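Local coordinates for protein DMSP lyase (PDB 5CU1) that is a metalloprotein of the cupin superfamily, with a beta-barrel fold that holds an iron(III) ion, at residues A[40-51]-A[112-123]. Residues are numbered along the deposited sequence; the frame is centred on the assembly and turned at random.
Sequences VALPDSLTPQPV and IGEGGPFASDSL
Gln49 reaches across to the 113-116 turn and touches Gly116 and Ala119. Its CB leads to CG, set between the backbone N and the carbonyl carbon (chi1 63°), which brings CG to 3.3 Å from Gly116 O. Beyond CG the chain runs extended, and CD lies near both Gly116 O and Ala119 CB. At the end, Gln49 NE2 donates to Gly116 O at 3.1 Å, while Gln49 OE1 merely packs on the methyl of Ala119, 3.6 Å from its CB. The NE2 bond is fairly straight (159° at the hydrogen), and the acceptor lies in the amide plane, consistent with the bond holding the amide's rotation. The backbone adds two bonds, Gln49 N to Pro117 O and Ala119 N to Thr47 O, both 3.0 Å. Val51 CG2 lies 3.6 Å from Pro117 CD. Toward the other end, Leu46 CD2 meets Ile112 CD1 at 4.1 Å, the side chains crossing at about a right angle, and Pro43 CD rests 3.8 Å from Leu123 CD1. Phe118 and Pro117 also touch helix 17-32. With Pro48 and Phe118 as a non-hydrogen-bonded pair, 47-48 and 118-119 form a short, weakly bonded antiparallel pair of strands, beside a type II turn from Gly113 to Gly116, on the periphery of the cupin fold.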
ATOM      1  N   VAL A  40       2.535 -13.680   7.441  1.00 22.24           N
ATOM      2  CA  VAL A  40       3.640 -14.060   6.652  1.00 25.37           C
ATOM      3  C   VAL A  40       5.010 -13.984   7.444  1.00 29.41           C
ATOM      4  O   VAL A  40       5.294 -13.180   8.105  1.00 28.39           O
ATOM      5  CB  VAL A  40       3.596 -13.411   5.242  1.00 23.09           C
ATOM      6  CG1 VAL A  40       3.934 -11.976   5.123  1.00 19.52           C
ATOM      7  CG2 VAL A  40       4.249 -14.280   4.294  1.00 21.51           C
ATOM      8  N   ALA A  41       5.789 -14.951   7.277  1.00 32.13           N
ATOM      9  CA  ALA A  41       7.155 -14.985   7.594  1.00 36.25           C
ATOM     10  C   ALA A  41       7.987 -14.369   6.617  1.00 34.10           C
ATOM     11  O   ALA A  41       7.834 -14.542   5.488  1.00 35.57           O
ATOM     12  CB  ALA A  41       7.624 -16.387   7.873  1.00 30.17           C
ATOM     13  N   LEU A  42       8.892 -13.628   7.142  1.00 35.71           N
ATOM     14  CA  LEU A  42       9.878 -12.881   6.422  1.00 34.36           C
ATOM     15  C   LEU A  42      10.932 -13.839   6.108  1.00 45.90           C
ATOM     16  O   LEU A  42      11.322 -14.623   6.952  1.00 47.85           O
ATOM     17  CB  LEU A  42      10.402 -11.731   7.184  1.00 38.49           C
ATOM     18  CG  LEU A  42      10.008 -10.414   6.637  1.00 43.26           C
ATOM     19  CD1 LEU A  42       8.560 -10.367   6.222  1.00 36.35           C
ATOM     20  CD2 LEU A  42      10.439  -9.211   7.376  1.00 32.71           C
ATOM     21  N   PRO A  43      11.275 -13.880   4.738  1.00 50.46           N
ATOM     22  CA  PRO A  43      12.181 -14.968   4.394  1.00 46.11           C
ATOM     23  C   PRO A  43      13.519 -14.680   4.620  1.00 49.02           C
ATOM     24  O   PRO A  43      14.196 -15.635   4.703  1.00 57.83           O
ATOM     25  CB  PRO A  43      12.055 -15.146   2.899  1.00 46.01           C
ATOM     26  CG  PRO A  43      11.153 -14.169   2.402  1.00 44.01           C
ATOM     27  CD  PRO A  43      10.856 -13.223   3.412  1.00 45.04           C
ATOM     28  N   ASP A  44      13.873 -13.440   4.665  1.00 44.73           N
ATOM     29  CA  ASP A  44      15.127 -12.879   5.130  1.00 59.82           C
ATOM     30  C   ASP A  44      16.550 -12.670   4.212  1.00 64.76           C
ATOM     31  O   ASP A  44      17.644 -12.311   4.648  1.00 59.10           O
ATOM     32  CB  ASP A  44      15.286 -13.141   6.633  1.00 60.54           C
ATOM     33  CG  ASP A  44      15.642 -11.829   7.445  1.00 66.76           C
ATOM     34  OD1 ASP A  44      14.797 -11.303   8.191  1.00 59.68           O
ATOM     35  OD2 ASP A  44      16.766 -11.352   7.260  1.00 68.09           O
ATOM     36  N   SER A  45      16.333 -12.612   2.927  1.00 63.59           N
ATOM     37  CA  SER A  45      16.469 -13.598   1.969  1.00 58.63           C
ATOM     38  C   SER A  45      15.700 -13.190   0.808  1.00 52.11           C
ATOM     39  O   SER A  45      15.000 -13.947   0.275  1.00 55.04           O
ATOM     40  CB  SER A  45      16.133 -14.974   2.526  1.00 60.41           C
ATOM     41  OG  SER A  45      16.842 -15.086   3.677  1.00 56.60           O
ATOM     42  N   LEU A  46      15.956 -11.986   0.359  1.00 49.90           N
ATOM     43  CA  LEU A  46      15.268 -11.494  -0.833  1.00 46.03           C
ATOM     44  C   LEU A  46      16.253 -11.108  -1.998  1.00 39.95           C
ATOM     45  O   LEU A  46      17.097 -10.363  -1.832  1.00 46.48           O
ATOM     46  CB  LEU A  46      14.455 -10.343  -0.380  1.00 40.35           C
ATOM     47  CG  LEU A  46      13.551 -10.623   0.748  1.00 38.03           C
ATOM     48  CD1 LEU A  46      13.762  -9.417   1.496  1.00 41.81           C
ATOM     49  CD2 LEU A  46      12.142 -10.594   0.390  1.00 37.85           C
ATOM     50  N   THR A  47      16.094 -11.663  -3.131  1.00 38.58           N
ATOM     51  CA  THR A  47      16.859 -11.370  -4.311  1.00 37.83           C
ATOM     52  C   THR A  47      16.698 -10.022  -4.900  1.00 37.08           C
ATOM     53  O   THR A  47      15.647  -9.717  -5.336  1.00 36.27           O
ATOM     54  CB  THR A  47      16.640 -12.447  -5.312  1.00 36.96           C
ATOM     55  OG1 THR A  47      17.152 -13.615  -4.748  1.00 34.50           O
ATOM     56  CG2 THR A  47      17.298 -12.183  -6.631  1.00 37.49           C
ATOM     57  N   PRO A  48      17.756  -9.228  -5.097  1.00 35.45           N
ATOM     58  CA  PRO A  48      17.622  -7.856  -5.607  1.00 34.76           C
ATOM     59  C   PRO A  48      17.310  -7.726  -7.038  1.00 30.45           C
ATOM     60  O   PRO A  48      17.686  -8.648  -7.606  1.00 37.76           O
ATOM     61  CB  PRO A  48      18.929  -7.188  -5.190  1.00 35.64           C
ATOM     62  CG  PRO A  48      19.327  -7.888  -4.039  1.00 37.36           C
ATOM     63  CD  PRO A  48      18.896  -9.337  -4.211  1.00 34.89           C
ATOM     64  N   GLN A  49      16.598  -6.706  -7.567  1.00 31.89           N
ATOM     65  CA  GLN A  49      16.189  -6.609  -8.831  1.00 30.75           C
ATOM     66  C   GLN A  49      16.135  -5.216  -9.101  1.00 31.98           C
ATOM     67  O   GLN A  49      15.773  -4.502  -8.321  1.00 40.43           O
ATOM     68  CB  GLN A  49      14.981  -7.444  -9.125  1.00 32.78           C
ATOM     69  CG  GLN A  49      13.689  -7.205  -8.469  1.00 34.44           C
ATOM     70  CD  GLN A  49      12.536  -7.905  -9.074  1.00 34.70           C
ATOM     71  OE1 GLN A  49      12.704  -8.883  -9.593  1.00 35.13           O
ATOM     72  NE2 GLN A  49      11.382  -7.380  -8.950  1.00 25.34           N
ATOM     73  N   PRO A  50      16.569  -4.880 -10.364  1.00 33.39           N
ATOM     74  CA  PRO A  50      16.401  -3.473 -10.698  1.00 34.71           C
ATOM     75  C   PRO A  50      14.920  -2.823 -10.812  1.00 37.45           C
ATOM     76  O   PRO A  50      14.070  -3.461 -11.208  1.00 35.25           O
ATOM     77  CB  PRO A  50      17.195  -3.376 -11.929  1.00 21.21           C
ATOM     78  CG  PRO A  50      16.993  -4.484 -12.562  1.00 23.52           C
ATOM     79  CD  PRO A  50      17.180  -5.478 -11.629  1.00 29.03           C
ATOM     80  N   VAL A  51      14.739  -1.570 -10.476  1.00 31.77           N
ATOM     81  CA  VAL A  51      13.547  -0.852 -10.564  1.00 28.78           C
ATOM     82  C   VAL A  51      13.768   0.191 -11.540  1.00 34.65           C
ATOM     83  O   VAL A  51      14.430   1.000 -11.275  1.00 40.99           O
ATOM     84  CB  VAL A  51      13.176  -0.229  -9.236  1.00 29.38           C
ATOM     85  CG1 VAL A  51      12.162   0.814  -9.267  1.00 30.27           C
ATOM     86  CG2 VAL A  51      12.987  -1.193  -8.137  1.00 30.44           C
ATOM     87  N   ILE A 112       8.325  -5.298  -2.238  1.00 22.45           N
ATOM     88  CA  ILE A 112       8.573  -6.681  -2.450  1.00 21.01           C
ATOM     89  C   ILE A 112       7.664  -7.271  -3.530  1.00 23.99           C
ATOM     90  O   ILE A 112       6.673  -7.445  -3.308  1.00 26.50           O
ATOM     91  CB  ILE A 112       8.607  -7.488  -1.115  1.00 21.01           C
ATOM     92  CG1 ILE A 112       9.707  -6.969  -0.201  1.00 17.72           C
ATOM     93  CG2 ILE A 112       8.797  -8.898  -1.393  1.00 20.69           C
ATOM     94  CD1 ILE A 112       9.593  -7.450   1.141  1.00 20.88           C
ATOM     95  N   GLY A 113       8.143  -7.580  -4.684  1.00 24.43           N
ATOM     96  CA  GLY A 113       7.496  -8.164  -5.771  1.00 19.30           C
ATOM     97  C   GLY A 113       7.740  -7.455  -7.028  1.00 22.64           C
ATOM     98  O   GLY A 113       8.537  -6.693  -7.119  1.00 23.95           O
ATOM     99  N   GLU A 114       6.885  -7.710  -7.939  1.00 20.61           N
ATOM    100  CA  GLU A 114       6.833  -7.124  -9.272  1.00 21.03           C
ATOM    101  C   GLU A 114       6.858  -5.605  -9.284  1.00 27.68           C
ATOM    102  O   GLU A 114       5.906  -4.947  -8.848  1.00 25.28           O
ATOM    103  CB  GLU A 114       5.571  -7.623  -9.983  1.00 20.27           C
ATOM    104  CG  GLU A 114       5.188  -6.856 -11.207  1.00 29.55           C
ATOM    105  CD  GLU A 114       5.779  -7.442 -12.446  1.00 38.98           C
ATOM    106  OE1 GLU A 114       6.938  -7.900 -12.379  1.00 48.64           O
ATOM    107  OE2 GLU A 114       5.081  -7.456 -13.486  1.00 47.54           O
ATOM    108  N   GLY A 115       7.945  -5.053  -9.809  1.00 24.51           N
ATOM    109  CA  GLY A 115       8.112  -3.617  -9.876  1.00 22.81           C
ATOM    110  C   GLY A 115       8.789  -3.056  -8.642  1.00 26.21           C
ATOM    111  O   GLY A 115       8.928  -1.841  -8.513  1.00 25.32           O
ATOM    112  N   GLY A 116       9.217  -3.937  -7.738  1.00 22.16           N
ATOM    113  CA  GLY A 116       9.920  -3.510  -6.544  1.00 21.71           C
ATOM    114  C   GLY A 116      11.390  -3.887  -6.559  1.00 29.43           C
ATOM    115  O   GLY A 116      11.823  -4.698  -7.386  1.00 24.78           O
ATOM    116  N   PRO A 117      12.176  -3.286  -5.646  1.00 30.54           N
ATOM    117  CA  PRO A 117      13.613  -3.581  -5.580  1.00 29.45           C
ATOM    118  C   PRO A 117      13.968  -5.015  -5.152  1.00 29.43           C
ATOM    119  O   PRO A 117      15.127  -5.407  -5.289  1.00 25.45           O
ATOM    120  CB  PRO A 117      14.135  -2.557  -4.554  1.00 25.99           C
ATOM    121  CG  PRO A 117      12.937  -1.961  -3.907  1.00 23.07           C
ATOM    122  CD  PRO A 117      11.817  -2.089  -4.865  1.00 23.75           C
ATOM    123  N   PHE A 118      13.076  -5.819  -4.599  1.00 29.48           N
ATOM    124  CA  PHE A 118      13.290  -7.143  -4.084  1.00 26.83           C
ATOM    125  C   PHE A 118      12.327  -8.105  -4.578  1.00 27.38           C
ATOM    126  O   PHE A 118      11.282  -7.755  -4.784  1.00 26.80           O
ATOM    127  CB  PHE A 118      13.288  -7.115  -2.566  1.00 33.58           C
ATOM    128  CG  PHE A 118      14.231  -6.101  -2.011  1.00 34.23           C
ATOM    129  CD1 PHE A 118      13.767  -4.848  -1.649  1.00 26.04           C
ATOM    130  CD2 PHE A 118      15.622  -6.340  -2.005  1.00 28.35           C
ATOM    131  CE1 PHE A 118      14.597  -3.945  -1.167  1.00 24.57           C
ATOM    132  CE2 PHE A 118      16.443  -5.360  -1.536  1.00 31.29           C
ATOM    133  CZ  PHE A 118      15.933  -4.183  -1.162  1.00 25.05           C
ATOM    134  N   ALA A 119      12.742  -9.310  -4.814  1.00 29.55           N
ATOM    135  CA  ALA A 119      11.902 -10.295  -5.334  1.00 32.06           C
ATOM    136  C   ALA A 119      11.561 -11.355  -4.339  1.00 29.71           C
ATOM    137  O   ALA A 119      12.290 -11.504  -3.559  1.00 34.68           O
ATOM    138  CB  ALA A 119      12.485 -10.837  -6.553  1.00 34.69           C
ATOM    139  N   SER A 120      10.435 -12.043  -4.432  1.00 26.87           N
ATOM    140  CA  SER A 120       9.924 -13.091  -3.497  1.00 23.68           C
ATOM    141  C   SER A 120       8.835 -13.887  -4.064  1.00 27.39           C
ATOM    142  O   SER A 120       8.061 -13.375  -4.697  1.00 30.29           O
ATOM    143  CB  SER A 120       9.473 -12.520  -2.265  1.00 24.35           C
ATOM    144  OG  SER A 120       9.497 -13.398  -1.332  1.00 31.34           O
ATOM    145  N   ASP A 121       8.787 -15.179  -3.875  1.00 29.22           N
ATOM    146  CA  ASP A 121       7.598 -16.011  -4.100  1.00 28.83           C
ATOM    147  C   ASP A 121       6.628 -16.257  -2.967  1.00 28.81           C
ATOM    148  O   ASP A 121       5.685 -16.813  -3.163  1.00 36.05           O
ATOM    149  CB  ASP A 121       7.948 -17.362  -4.536  1.00 40.91           C
ATOM    150  CG  ASP A 121       8.718 -17.441  -5.770  1.00 50.10           C
ATOM    151  OD1 ASP A 121       8.344 -16.767  -6.659  1.00 55.66           O
ATOM    152  OD2 ASP A 121       9.582 -18.385  -5.863  1.00 56.87           O
ATOM    153  N   SER A 122       6.837 -15.672  -1.897  1.00 23.11           N
ATOM    154  CA  SER A 122       6.068 -15.929  -0.836  1.00 26.58           C
ATOM    155  C   SER A 122       5.140 -14.709  -0.358  1.00 27.66           C
ATOM    156  O   SER A 122       4.165 -14.857   0.063  1.00 26.62           O
ATOM    157  CB  SER A 122       7.007 -16.573   0.210  1.00 28.37           C
ATOM    158  OG  SER A 122       7.859 -15.809   0.937  1.00 30.97           O
ATOM    159  N   LEU A 123       5.599 -13.542  -0.517  1.00 26.66           N
ATOM    160  CA  LEU A 123       5.008 -12.291  -0.254  1.00 25.13           C
ATOM    161  C   LEU A 123       5.211 -11.196  -1.332  1.00 23.29           C
ATOM    162  O   LEU A 123       6.042 -11.296  -2.081  1.00 22.76           O
ATOM    163  CB  LEU A 123       5.360 -11.869   1.202  1.00 24.65           C
ATOM    164  CG  LEU A 123       6.627 -11.404   1.821  1.00 23.54           C
ATOM    165  CD1 LEU A 123       7.775 -12.303   1.482  1.00 26.10           C
ATOM    166  CD2 LEU A 123       7.011 -10.089   1.379  1.00 17.98           C
TER